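Local coordinates for protein chlorella virus DNA ligase-adenylate (Chlorella virus, PDB 1FVI) that probably seals nicks in duplex DNA as an ATP-dependent ligase that first takes up AMP covalently to form an enzyme-adenylate, at residues I14-P25 with L136-L147; E228-E236 with F250-Q260. The protein carries 1 engineered substitution. All coordinates share one frame; numbering follows the deposited sequence.

Contact 1 (I14-P25 with L136-L147); sequences IEDVQFPCLATP and LIPVEINNITEL. With AMP (adenosine monophosphate), chain C.
Cys21 with Ile141 and Ala23 with Val139 are the hydrogen-bonded pairs of a short antiparallel ladder joining strands 21-25 and 139-141, with Leu22 and Glu140 as the non-hydrogen-bonded pair between them. The bonds from Ala23 N to Val139 O (2.7 Å) and from Val139 N to Ala23 O (2.8 Å) tie the end next to Thr24, where the chain enters the nucleotide pocket. There Thr24 works in two directions. With OG1 set between its backbone N and carbonyl carbon (chi1 52°), the hydroxyl accepts from N6 of AMP at 2.9 Å, while the CG2 branch lies beside Pro138. Pro25 O takes a second bond from the same N6; Leu136 CD1 packs against N6 at 3.4 Å. At the other end, Phe19 is clasped: the peptide from Asn143 C to Ile144 N lies 3.4 Å above one ring face, Val17 CG1 lies over the rim of the opposite face, and Ile141 CG2 meets the edge. Ile144 CG1 approaches Phe19 CE1 at 3.4 Å, and Leu147 CD1 fits against Ile14 CG1 (3.6 Å). Asn142 N bonds to Glu146 OE1 where helix 144-156 begins. Within this chain strand 139-141 is an outermost strand of its sheet; strand 162-165 flanks 21-25 on its other side, helix 108-121 packs on Leu22 and Pro138, and Tyr150 of helix 144-156 touches Ala23 and Pro25.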
loop_
_atom_site.group_PDB
_atom_site.type_symbol
_atom_site.label_atom_id
_atom_site.label_comp_id
_atom_site.label_asym_id
_atom_site.label_seq_id
_atom_site.Cartn_x
_atom_site.Cartn_y
_atom_site.Cartn_z
ATOM N N ILE A 14 -8.949 3.212 17.242
ATOM C CA ILE A 14 -9.591 2.268 16.336
ATOM C C ILE A 14 -11.080 2.095 16.641
ATOM O O ILE A 14 -11.865 1.759 15.752
ATOM C CB ILE A 14 -8.881 0.881 16.336
ATOM C CG1 ILE A 14 -9.287 0.102 15.090
ATOM C CG2 ILE A 14 -9.247 0.067 17.588
ATOM C CD1 ILE A 14 -8.586 -1.224 14.956
ATOM N N GLU A 15 -11.482 2.362 17.881
ATOM C CA GLU A 15 -12.885 2.228 18.228
ATOM C C GLU A 15 -13.729 3.367 17.632
ATOM O O GLU A 15 -14.961 3.316 17.673
ATOM C CB GLU A 15 -13.063 2.105 19.735
ATOM C CG GLU A 15 -12.287 0.935 20.328
ATOM C CD GLU A 15 -12.865 0.418 21.645
ATOM O OE1 GLU A 15 -13.879 0.973 22.138
ATOM O OE2 GLU A 15 -12.306 -0.566 22.182
ATOM N N ASP A 16 -13.058 4.347 17.018
ATOM C CA ASP A 16 -13.737 5.481 16.382
ATOM C C ASP A 16 -14.289 5.146 14.998
ATOM O O ASP A 16 -15.163 5.855 14.494
ATOM C CB ASP A 16 -12.790 6.682 16.224
ATOM C CG ASP A 16 -12.674 7.534 17.492
ATOM O OD1 ASP A 16 -13.632 7.588 18.294
ATOM O OD2 ASP A 16 -11.623 8.184 17.667
ATOM N N VAL A 17 -13.792 4.064 14.396
ATOM C CA VAL A 17 -14.191 3.663 13.042
ATOM C C VAL A 17 -15.646 3.263 12.917
ATOM O O VAL A 17 -16.127 2.446 13.684
ATOM C CB VAL A 17 -13.309 2.508 12.511
ATOM C CG1 VAL A 17 -13.778 2.049 11.144
ATOM C CG2 VAL A 17 -11.867 2.959 12.398
ATOM N N GLN A 18 -16.356 3.897 11.987
ATOM C CA GLN A 18 -17.757 3.571 11.724
ATOM C C GLN A 18 -17.608 2.312 10.886
ATOM O O GLN A 18 -17.167 2.359 9.730
ATOM C CB GLN A 18 -18.406 4.724 10.978
ATOM C CG GLN A 18 -18.408 6.013 11.805
ATOM C CD GLN A 18 -19.136 5.854 13.145
ATOM O OE1 GLN A 18 -18.654 6.309 14.183
ATOM N NE2 GLN A 18 -20.297 5.198 13.124
ATOM N N PHE A 19 -18.048 1.191 11.450
ATOM C CA PHE A 19 -17.778 -0.079 10.818
ATOM C C PHE A 19 -18.030 -0.575 9.447
ATOM O O PHE A 19 -17.125 -1.204 8.887
ATOM C CB PHE A 19 -17.667 -1.207 11.795
ATOM C CG PHE A 19 -16.277 -1.428 12.150
ATOM C CD1 PHE A 19 -15.808 -1.099 13.408
ATOM C CD2 PHE A 19 -15.368 -1.760 11.136
ATOM C CE1 PHE A 19 -14.447 -1.078 13.651
ATOM C CE2 PHE A 19 -14.026 -1.745 11.362
ATOM C CZ PHE A 19 -13.555 -1.399 12.621
ATOM N N PRO A 20 -19.261 -0.522 8.957
ATOM C CA PRO A 20 -19.221 -1.036 7.587
ATOM C C PRO A 20 -18.376 0.047 6.867
ATOM O O PRO A 20 -18.845 1.170 6.683
ATOM C CB PRO A 20 -20.691 -1.006 7.186
ATOM C CG PRO A 20 -21.374 -1.338 8.490
ATOM C CD PRO A 20 -20.626 -0.496 9.501
ATOM N N CYS A 21 -17.080 -0.237 6.676
ATOM C CA CYS A 21 -16.146 0.687 6.017
ATOM C C CYS A 21 -15.355 0.006 4.890
ATOM O O CYS A 21 -15.263 -1.217 4.841
ATOM C CB CYS A 21 -15.186 1.342 7.042
ATOM S SG CYS A 21 -13.838 0.286 7.698
ATOM N N LEU A 22 -14.853 0.823 3.965
ATOM C CA LEU A 22 -14.076 0.375 2.816
ATOM C C LEU A 22 -12.588 0.720 2.927
ATOM O O LEU A 22 -12.198 1.884 2.865
ATOM C CB LEU A 22 -14.677 0.962 1.534
ATOM C CG LEU A 22 -16.119 0.501 1.272
ATOM C CD1 LEU A 22 -16.728 1.263 0.091
ATOM C CD2 LEU A 22 -16.132 -0.999 1.001
ATOM N N ALA A 23 -11.745 -0.304 3.005
ATOM C CA ALA A 23 -10.315 -0.068 3.177
ATOM C C ALA A 23 -9.402 -0.373 2.000
ATOM O O ALA A 23 -9.707 -1.208 1.156
ATOM C CB ALA A 23 -9.819 -0.811 4.431
ATOM N N THR A 24 -8.286 0.348 1.943
ATOM C CA THR A 24 -7.277 0.153 0.913
ATOM C C THR A 24 -5.928 0.310 1.613
ATOM O O THR A 24 -5.875 0.728 2.775
ATOM C CB THR A 24 -7.399 1.167 -0.277
ATOM O OG1 THR A 24 -7.452 2.509 0.222
ATOM C CG2 THR A 24 -8.632 0.859 -1.157
ATOM N N PRO A 25 -4.831 -0.105 0.952
ATOM C CA PRO A 25 -3.505 0.010 1.559
ATOM C C PRO A 25 -2.907 1.402 1.488
ATOM O O PRO A 25 -3.058 2.109 0.488
ATOM C CB PRO A 25 -2.678 -0.982 0.755
ATOM C CG PRO A 25 -3.285 -0.889 -0.594
ATOM C CD PRO A 25 -4.767 -0.890 -0.293
ATOM N N LEU A 136 -7.087 -0.010 -7.273
ATOM C CA LEU A 136 -7.191 -0.210 -5.841
ATOM C C LEU A 136 -8.658 -0.278 -5.466
ATOM O O LEU A 136 -9.268 0.735 -5.140
ATOM C CB LEU A 136 -6.535 0.933 -5.073
ATOM C CG LEU A 136 -5.098 0.834 -4.552
ATOM C CD1 LEU A 136 -4.985 1.761 -3.346
ATOM C CD2 LEU A 136 -4.737 -0.594 -4.142
ATOM N N ILE A 137 -9.242 -1.462 -5.603
ATOM C CA ILE A 137 -10.639 -1.684 -5.242
ATOM C C ILE A 137 -10.654 -1.957 -3.721
ATOM O O ILE A 137 -9.893 -2.798 -3.223
ATOM C CB ILE A 137 -11.191 -2.840 -6.074
ATOM C CG1 ILE A 137 -11.180 -2.404 -7.552
ATOM C CG2 ILE A 137 -12.580 -3.251 -5.573
ATOM C CD1 ILE A 137 -11.343 -3.511 -8.550
ATOM N N PRO A 138 -11.477 -1.213 -2.954
ATOM C CA PRO A 138 -11.517 -1.413 -1.500
ATOM C C PRO A 138 -12.076 -2.724 -0.973
ATOM O O PRO A 138 -12.825 -3.425 -1.654
ATOM C CB PRO A 138 -12.334 -0.224 -1.014
ATOM C CG PRO A 138 -13.325 -0.041 -2.151
ATOM C CD PRO A 138 -12.450 -0.189 -3.376
ATOM N N VAL A 139 -11.680 -3.029 0.260
ATOM C CA VAL A 139 -12.104 -4.222 0.976
ATOM C C VAL A 139 -13.160 -3.757 1.966
ATOM O O VAL A 139 -12.999 -2.710 2.568
ATOM C CB VAL A 139 -10.933 -4.807 1.810
ATOM C CG1 VAL A 139 -11.428 -5.928 2.707
ATOM C CG2 VAL A 139 -9.838 -5.311 0.900
ATOM N N GLU A 140 -14.249 -4.504 2.102
ATOM C CA GLU A 140 -15.279 -4.153 3.069
ATOM C C GLU A 140 -14.896 -4.813 4.395
ATOM O O GLU A 140 -14.739 -6.024 4.467
ATOM C CB GLU A 140 -16.659 -4.630 2.617
ATOM C CG GLU A 140 -17.778 -4.301 3.612
ATOM C CD GLU A 140 -19.163 -4.717 3.117
ATOM O OE1 GLU A 140 -20.127 -3.934 3.310
ATOM O OE2 GLU A 140 -19.283 -5.822 2.534
ATOM N N ILE A 141 -14.662 -3.982 5.410
ATOM C CA ILE A 141 -14.279 -4.431 6.746
ATOM C C ILE A 141 -15.524 -4.227 7.622
ATOM O O ILE A 141 -16.161 -3.170 7.564
ATOM C CB ILE A 141 -13.078 -3.579 7.289
ATOM C CG1 ILE A 141 -11.877 -3.664 6.337
ATOM C CG2 ILE A 141 -12.721 -3.973 8.716
ATOM C CD1 ILE A 141 -11.268 -5.039 6.203
ATOM N N ASN A 142 -15.841 -5.217 8.457
ATOM C CA ASN A 142 -17.028 -5.154 9.295
ATOM C C ASN A 142 -16.818 -4.934 10.770
ATOM O O ASN A 142 -17.751 -4.535 11.472
ATOM C CB ASN A 142 -17.849 -6.422 9.107
ATOM C CG ASN A 142 -18.411 -6.549 7.714
ATOM O OD1 ASN A 142 -18.905 -5.579 7.129
ATOM N ND2 ASN A 142 -18.344 -7.748 7.172
ATOM N N ASN A 143 -15.615 -5.234 11.253
ATOM C CA ASN A 143 -15.304 -5.092 12.679
ATOM C C ASN A 143 -13.812 -4.815 12.939
ATOM O O ASN A 143 -12.981 -4.856 12.015
ATOM C CB ASN A 143 -15.786 -6.333 13.476
ATOM C CG ASN A 143 -15.235 -7.653 12.927
ATOM O OD1 ASN A 143 -15.984 -8.498 12.422
ATOM N ND2 ASN A 143 -13.930 -7.823 13.013
ATOM N N ILE A 144 -13.488 -4.516 14.199
ATOM C CA ILE A 144 -12.111 -4.212 14.611
ATOM C C ILE A 144 -11.098 -5.340 14.323
ATOM O O ILE A 144 -9.981 -5.079 13.886
ATOM C CB ILE A 144 -12.078 -3.790 16.109
ATOM C CG1 ILE A 144 -12.755 -2.423 16.256
ATOM C CG2 ILE A 144 -10.635 -3.818 16.660
ATOM C CD1 ILE A 144 -12.908 -1.951 17.651
ATOM N N THR A 145 -11.501 -6.582 14.555
ATOM C CA THR A 145 -10.645 -7.732 14.298
ATOM C C THR A 145 -10.290 -7.761 12.822
ATOM O O THR A 145 -9.132 -7.971 12.459
ATOM C CB THR A 145 -11.375 -9.025 14.648
ATOM O OG1 THR A 145 -12.006 -8.867 15.923
ATOM C CG2 THR A 145 -10.407 -10.204 14.689
ATOM N N GLU A 146 -11.292 -7.529 11.979
ATOM C CA GLU A 146 -11.078 -7.493 10.540
ATOM C C GLU A 146 -10.156 -6.349 10.115
ATOM O O GLU A 146 -9.325 -6.520 9.211
ATOM C CB GLU A 146 -12.407 -7.432 9.799
ATOM C CG GLU A 146 -13.087 -8.803 9.672
ATOM C CD GLU A 146 -14.331 -8.782 8.794
ATOM O OE1 GLU A 146 -14.584 -7.772 8.117
ATOM O OE2 GLU A 146 -15.070 -9.782 8.787
ATOM N N LEU A 147 -10.281 -5.200 10.783
ATOM C CA LEU A 147 -9.440 -4.030 10.500
ATOM C C LEU A 147 -7.962 -4.328 10.805
ATOM O O LEU A 147 -7.082 -4.078 9.982
ATOM C CB LEU A 147 -9.897 -2.816 11.327
ATOM C CG LEU A 147 -10.173 -1.493 10.592
ATOM C CD1 LEU A 147 -10.070 -0.324 11.559
ATOM C CD2 LEU A 147 -9.215 -1.299 9.449
HETATM P P AMP C . 0.880 8.761 5.591
HETATM O O1P AMP C . 0.721 9.569 6.798
HETATM O O3P AMP C . 2.280 9.312 5.092
HETATM O "O5'" AMP C . -0.052 9.247 4.513
HETATM C "C5'" AMP C . 0.046 8.680 3.116
HETATM C "C4'" AMP C . -0.380 9.663 2.048
HETATM O "O4'" AMP C . -0.636 8.888 0.874
HETATM C "C3'" AMP C . -1.691 10.416 2.377
HETATM O "O3'" AMP C . -1.703 11.783 1.965
HETATM C "C2'" AMP C . -2.738 9.707 1.590
HETATM O "O2'" AMP C . -3.759 10.617 1.197
HETATM C "C1'" AMP C . -1.966 9.036 0.439
HETATM N N9 AMP C . -2.502 7.719 0.153
HETATM C C8 AMP C . -1.739 6.577 0.057
HETATM N N7 AMP C . -2.492 5.546 -0.202
HETATM C C5 AMP C . -3.802 5.994 -0.287
HETATM C C6 AMP C . -5.027 5.358 -0.538
HETATM N N6 AMP C . -5.128 4.027 -0.766
HETATM N N1 AMP C . -6.119 6.145 -0.541
HETATM C C2 AMP C . -6.013 7.436 -0.318
HETATM N N3 AMP C . -4.925 8.169 -0.066
HETATM C C4 AMP C . -3.798 7.398 -0.057
#

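Contact 2 (E228-E236 with F250-Q260); sequences EEDVMGSIE and FDADQRRDFWQ
Met232 lays its methyl CE over the face of the Phe250 ring, 3.5 Å from the centroid, and the sulfur SD follows over the same face, a Met-aromatic contact with a CH-pi component. In this OB fold, helix 252-260 lies between the third and fourth strands in chain order and packs across strand 232-236 at 77°. The Met232 chain leaves with CG anti to the backbone N (chi1 174°) and then bends twice, which brings CE also to within 3.4 Å of Phe258 CD1. Ile235 CD1 adds to this apolar cluster at the edge of the Phe250 ring.

Farther out, the strand backbone bonds directly to the helix. Met232 N gives a nearly straight bond to Arg255 O (2.8 Å), an oxygen that Trp259 N reaches from the opposite face of its carbonyl plane. Arg255 extends from CG to NE and offers one nitrogen, NH1, to two carbonyls, Met232 O at 2.9 Å and Gly233 O at 2.8 Å, both in the guanidinium plane, while Phe250 CD1 sits over its face. NH2 is held by Gly247 O. A classic beta bulge sets Gly233 and Ser234 opposite the single residue Thr200 of strand 190-201. Trp259 turns its CD1 toward Asp230 O, and at the polar edge a water donates to Asp230 O (2.7 Å) and to Gln260 OE1 (2.8 Å).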
loop_
_atom_site.group_PDB
_atom_site.type_symbol
_atom_site.label_atom_id
_atom_site.label_comp_id
_atom_site.label_asym_id
_atom_site.label_seq_id
_atom_site.Cartn_x
_atom_site.Cartn_y
_atom_site.Cartn_z
ATOM N N GLU A 228 15.235 -27.400 -6.243
ATOM C CA GLU A 228 15.253 -28.277 -5.066
ATOM C C GLU A 228 15.403 -27.488 -3.776
ATOM O O GLU A 228 14.689 -27.722 -2.799
ATOM C CB GLU A 228 16.405 -29.275 -5.143
ATOM C CG GLU A 228 16.190 -30.401 -6.107
ATOM C CD GLU A 228 17.311 -31.404 -6.048
ATOM O OE1 GLU A 228 18.261 -31.261 -6.842
ATOM O OE2 GLU A 228 17.252 -32.323 -5.199
ATOM N N GLU A 229 16.339 -26.543 -3.797
ATOM C CA GLU A 229 16.639 -25.702 -2.650
ATOM C C GLU A 229 15.400 -25.179 -1.916
ATOM O O GLU A 229 14.374 -24.865 -2.531
ATOM C CB GLU A 229 17.540 -24.546 -3.084
ATOM C CG GLU A 229 18.742 -24.332 -2.182
ATOM C CD GLU A 229 19.958 -23.831 -2.943
ATOM O OE1 GLU A 229 19.780 -23.033 -3.888
ATOM O OE2 GLU A 229 21.090 -24.243 -2.602
ATOM N N ASP A 230 15.489 -25.172 -0.588
ATOM C CA ASP A 230 14.405 -24.695 0.263
ATOM C C ASP A 230 14.669 -23.232 0.625
ATOM O O ASP A 230 15.764 -22.703 0.395
ATOM C CB ASP A 230 14.353 -25.540 1.535
ATOM C CG ASP A 230 12.975 -25.572 2.178
ATOM O OD1 ASP A 230 12.127 -24.707 1.870
ATOM O OD2 ASP A 230 12.743 -26.482 3.003
ATOM N N VAL A 231 13.641 -22.575 1.153
ATOM C CA VAL A 231 13.720 -21.181 1.575
ATOM C C VAL A 231 13.157 -21.086 2.993
ATOM O O VAL A 231 12.566 -22.052 3.512
ATOM C CB VAL A 231 12.917 -20.251 0.631
ATOM C CG1 VAL A 231 13.417 -20.400 -0.810
ATOM C CG2 VAL A 231 11.422 -20.557 0.712
ATOM N N MET A 232 13.367 -19.937 3.629
ATOM C CA MET A 232 12.884 -19.734 4.991
ATOM C C MET A 232 11.356 -19.588 5.048
ATOM O O MET A 232 10.742 -18.935 4.195
ATOM C CB MET A 232 13.596 -18.535 5.640
ATOM C CG MET A 232 13.073 -18.145 7.027
ATOM S SD MET A 232 11.650 -16.996 7.011
ATOM C CE MET A 232 12.525 -15.524 6.628
ATOM N N GLY A 233 10.749 -20.281 6.009
ATOM C CA GLY A 233 9.310 -20.220 6.179
ATOM C C GLY A 233 9.004 -19.241 7.293
ATOM O O GLY A 233 8.098 -18.414 7.182
ATOM N N SER A 234 9.762 -19.338 8.382
ATOM C CA SER A 234 9.585 -18.441 9.513
ATOM C C SER A 234 10.887 -18.314 10.283
ATOM O O SER A 234 11.776 -19.169 10.180
ATOM C CB SER A 234 8.484 -18.941 10.465
ATOM O OG SER A 234 8.925 -20.035 11.263
ATOM N N ILE A 235 11.020 -17.195 10.984
ATOM C CA ILE A 235 12.170 -16.949 11.827
ATOM C C ILE A 235 11.650 -16.833 13.258
ATOM O O ILE A 235 10.553 -16.312 13.490
ATOM C CB ILE A 235 12.940 -15.679 11.435
ATOM C CG1 ILE A 235 12.031 -14.442 11.481
ATOM C CG2 ILE A 235 13.582 -15.866 10.083
ATOM C CD1 ILE A 235 12.806 -13.115 11.371
ATOM N N GLU A 236 12.387 -17.427 14.194
ATOM C CA GLU A 236 12.024 -17.396 15.602
ATOM C C GLU A 236 12.880 -16.312 16.216
ATOM O O GLU A 236 14.093 -16.259 15.978
ATOM C CB GLU A 236 12.256 -18.760 16.252
ATOM C CG GLU A 236 11.305 -19.849 15.746
ATOM C CD GLU A 236 11.383 -20.077 14.230
ATOM O OE1 GLU A 236 12.511 -20.225 13.710
ATOM O OE2 GLU A 236 10.319 -20.106 13.562
ATOM N N PHE A 250 8.089 -11.121 4.431
ATOM C CA PHE A 250 9.220 -11.254 3.520
ATOM C C PHE A 250 8.781 -11.700 2.132
ATOM O O PHE A 250 7.786 -12.428 1.993
ATOM C CB PHE A 250 10.288 -12.253 4.030
ATOM C CG PHE A 250 10.039 -12.798 5.408
ATOM C CD1 PHE A 250 9.030 -13.729 5.632
ATOM C CD2 PHE A 250 10.848 -12.420 6.469
ATOM C CE1 PHE A 250 8.831 -14.279 6.897
ATOM C CE2 PHE A 250 10.655 -12.965 7.745
ATOM C CZ PHE A 250 9.645 -13.894 7.954
ATOM N N ASP A 251 9.495 -11.235 1.104
ATOM C CA ASP A 251 9.196 -11.685 -0.253
ATOM C C ASP A 251 10.039 -12.952 -0.530
ATOM O O ASP A 251 10.816 -13.381 0.345
ATOM C CB ASP A 251 9.431 -10.581 -1.296
ATOM C CG ASP A 251 10.803 -9.940 -1.205
ATOM O OD1 ASP A 251 10.873 -8.731 -1.473
ATOM O OD2 ASP A 251 11.813 -10.616 -0.907
ATOM N N ALA A 252 9.873 -13.562 -1.708
ATOM C CA ALA A 252 10.617 -14.780 -2.057
ATOM C C ALA A 252 12.135 -14.603 -1.915
ATOM O O ALA A 252 12.831 -15.469 -1.375
ATOM C CB ALA A 252 10.265 -15.209 -3.462
ATOM N N ASP A 253 12.617 -13.460 -2.399
ATOM C CA ASP A 253 14.023 -13.059 -2.353
ATOM C C ASP A 253 14.570 -13.168 -0.927
ATOM O O ASP A 253 15.623 -13.762 -0.682
ATOM C CB ASP A 253 14.108 -11.599 -2.838
ATOM C CG ASP A 253 15.484 -10.974 -2.655
ATOM O OD1 ASP A 253 16.289 -11.021 -3.612
ATOM O OD2 ASP A 253 15.740 -10.383 -1.578
ATOM N N GLN A 254 13.846 -12.559 0.004
ATOM C CA GLN A 254 14.232 -12.553 1.401
ATOM C C GLN A 254 14.281 -13.945 1.984
ATOM O O GLN A 254 15.270 -14.301 2.642
ATOM C CB GLN A 254 13.289 -11.665 2.208
ATOM C CG GLN A 254 13.529 -10.201 1.935
ATOM C CD GLN A 254 12.497 -9.314 2.552
ATOM O OE1 GLN A 254 11.295 -9.497 2.349
ATOM N NE2 GLN A 254 12.953 -8.328 3.298
ATOM N N ARG A 255 13.228 -14.724 1.730
ATOM C CA ARG A 255 13.145 -16.099 2.223
ATOM C C ARG A 255 14.322 -16.979 1.771
ATOM O O ARG A 255 14.819 -17.811 2.544
ATOM C CB ARG A 255 11.827 -16.731 1.806
ATOM C CG ARG A 255 10.611 -16.013 2.335
ATOM C CD ARG A 255 9.359 -16.846 2.080
ATOM N NE ARG A 255 8.172 -16.229 2.658
ATOM C CZ ARG A 255 7.702 -16.503 3.869
ATOM N NH1 ARG A 255 8.315 -17.390 4.628
ATOM N NH2 ARG A 255 6.623 -15.877 4.314
ATOM N N ARG A 256 14.756 -16.792 0.523
ATOM C CA ARG A 256 15.885 -17.539 -0.026
ATOM C C ARG A 256 17.192 -17.060 0.611
ATOM O O ARG A 256 17.972 -17.865 1.114
ATOM C CB ARG A 256 15.929 -17.372 -1.544
ATOM C CG ARG A 256 17.143 -17.990 -2.233
ATOM C CD ARG A 256 18.156 -16.920 -2.641
ATOM N NE ARG A 256 17.575 -15.933 -3.550
ATOM C CZ ARG A 256 17.767 -15.919 -4.867
ATOM N NH1 ARG A 256 18.530 -16.838 -5.449
ATOM N NH2 ARG A 256 17.190 -14.981 -5.604
ATOM N N ASP A 257 17.402 -15.746 0.651
ATOM C CA ASP A 257 18.619 -15.188 1.251
ATOM C C ASP A 257 18.792 -15.587 2.712
ATOM O O ASP A 257 19.861 -16.065 3.104
ATOM C CB ASP A 257 18.657 -13.665 1.102
ATOM C CG ASP A 257 18.850 -13.232 -0.333
ATOM O OD1 ASP A 257 19.210 -14.093 -1.165
ATOM O OD2 ASP A 257 18.645 -12.036 -0.629
ATOM N N PHE A 258 17.745 -15.371 3.508
ATOM C CA PHE A 258 17.748 -15.738 4.921
ATOM C C PHE A 258 18.152 -17.210 5.087
ATOM O O PHE A 258 19.009 -17.508 5.915
ATOM C CB PHE A 258 16.361 -15.508 5.548
ATOM C CG PHE A 258 16.161 -14.124 6.114
ATOM C CD1 PHE A 258 15.032 -13.378 5.781
ATOM C CD2 PHE A 258 17.072 -13.583 7.023
ATOM C CE1 PHE A 258 14.806 -12.115 6.349
ATOM C CE2 PHE A 258 16.856 -12.319 7.598
ATOM C CZ PHE A 258 15.716 -11.588 7.256
ATOM N N TRP A 259 17.596 -18.103 4.252
ATOM C CA TRP A 259 17.891 -19.547 4.309
ATOM C C TRP A 259 19.245 -20.007 3.757
ATOM O O TRP A 259 19.837 -20.944 4.281
ATOM C CB TRP A 259 16.802 -20.362 3.621
ATOM C CG TRP A 259 16.870 -21.836 3.957
ATOM C CD1 TRP A 259 17.287 -22.854 3.141
ATOM C CD2 TRP A 259 16.474 -22.452 5.192
ATOM N NE1 TRP A 259 17.164 -24.062 3.788
ATOM C CE2 TRP A 259 16.670 -23.844 5.048
ATOM C CE3 TRP A 259 15.972 -21.962 6.405
ATOM C CZ2 TRP A 259 16.379 -24.751 6.074
ATOM C CZ3 TRP A 259 15.683 -22.866 7.426
ATOM C CH2 TRP A 259 15.888 -24.244 7.252
ATOM N N GLN A 260 19.700 -19.398 2.670
ATOM C CA GLN A 260 20.979 -19.766 2.086
ATOM C C GLN A 260 22.124 -19.297 2.987
ATOM O O GLN A 260 23.154 -19.964 3.097
ATOM C CB GLN A 260 21.125 -19.170 0.687
ATOM C CG GLN A 260 20.106 -19.685 -0.314
ATOM C CD GLN A 260 20.122 -21.199 -0.445
ATOM O OE1 GLN A 260 19.076 -21.855 -0.373
ATOM N NE2 GLN A 260 21.311 -21.763 -0.652
HETATM O O HOH W 1 16.666 -21.190 -1.706
#

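Contacts 1 and 2 illustrate how a two-domain enzyme is assembled in series: the first is complete before the second opens, and each falls in its own domain, the ligase adenylation domain and the OB-like domain. Their centres lie about 32 Å apart and their nearest atoms about 15 Å, so they do not touch, nor do they share a sheet. The chain runs from strand 184-186, in the same sheet as contact 1, to strand 190-201, which pairs with strand 232-237 of contact 2. Contact 1 contributes Thr24, Pro25 and Leu136 to the AMP pocket beside the adenylated Lys26, whereas contact 2 fastens helix to barrel within the OB domain, remote from the nucleotide.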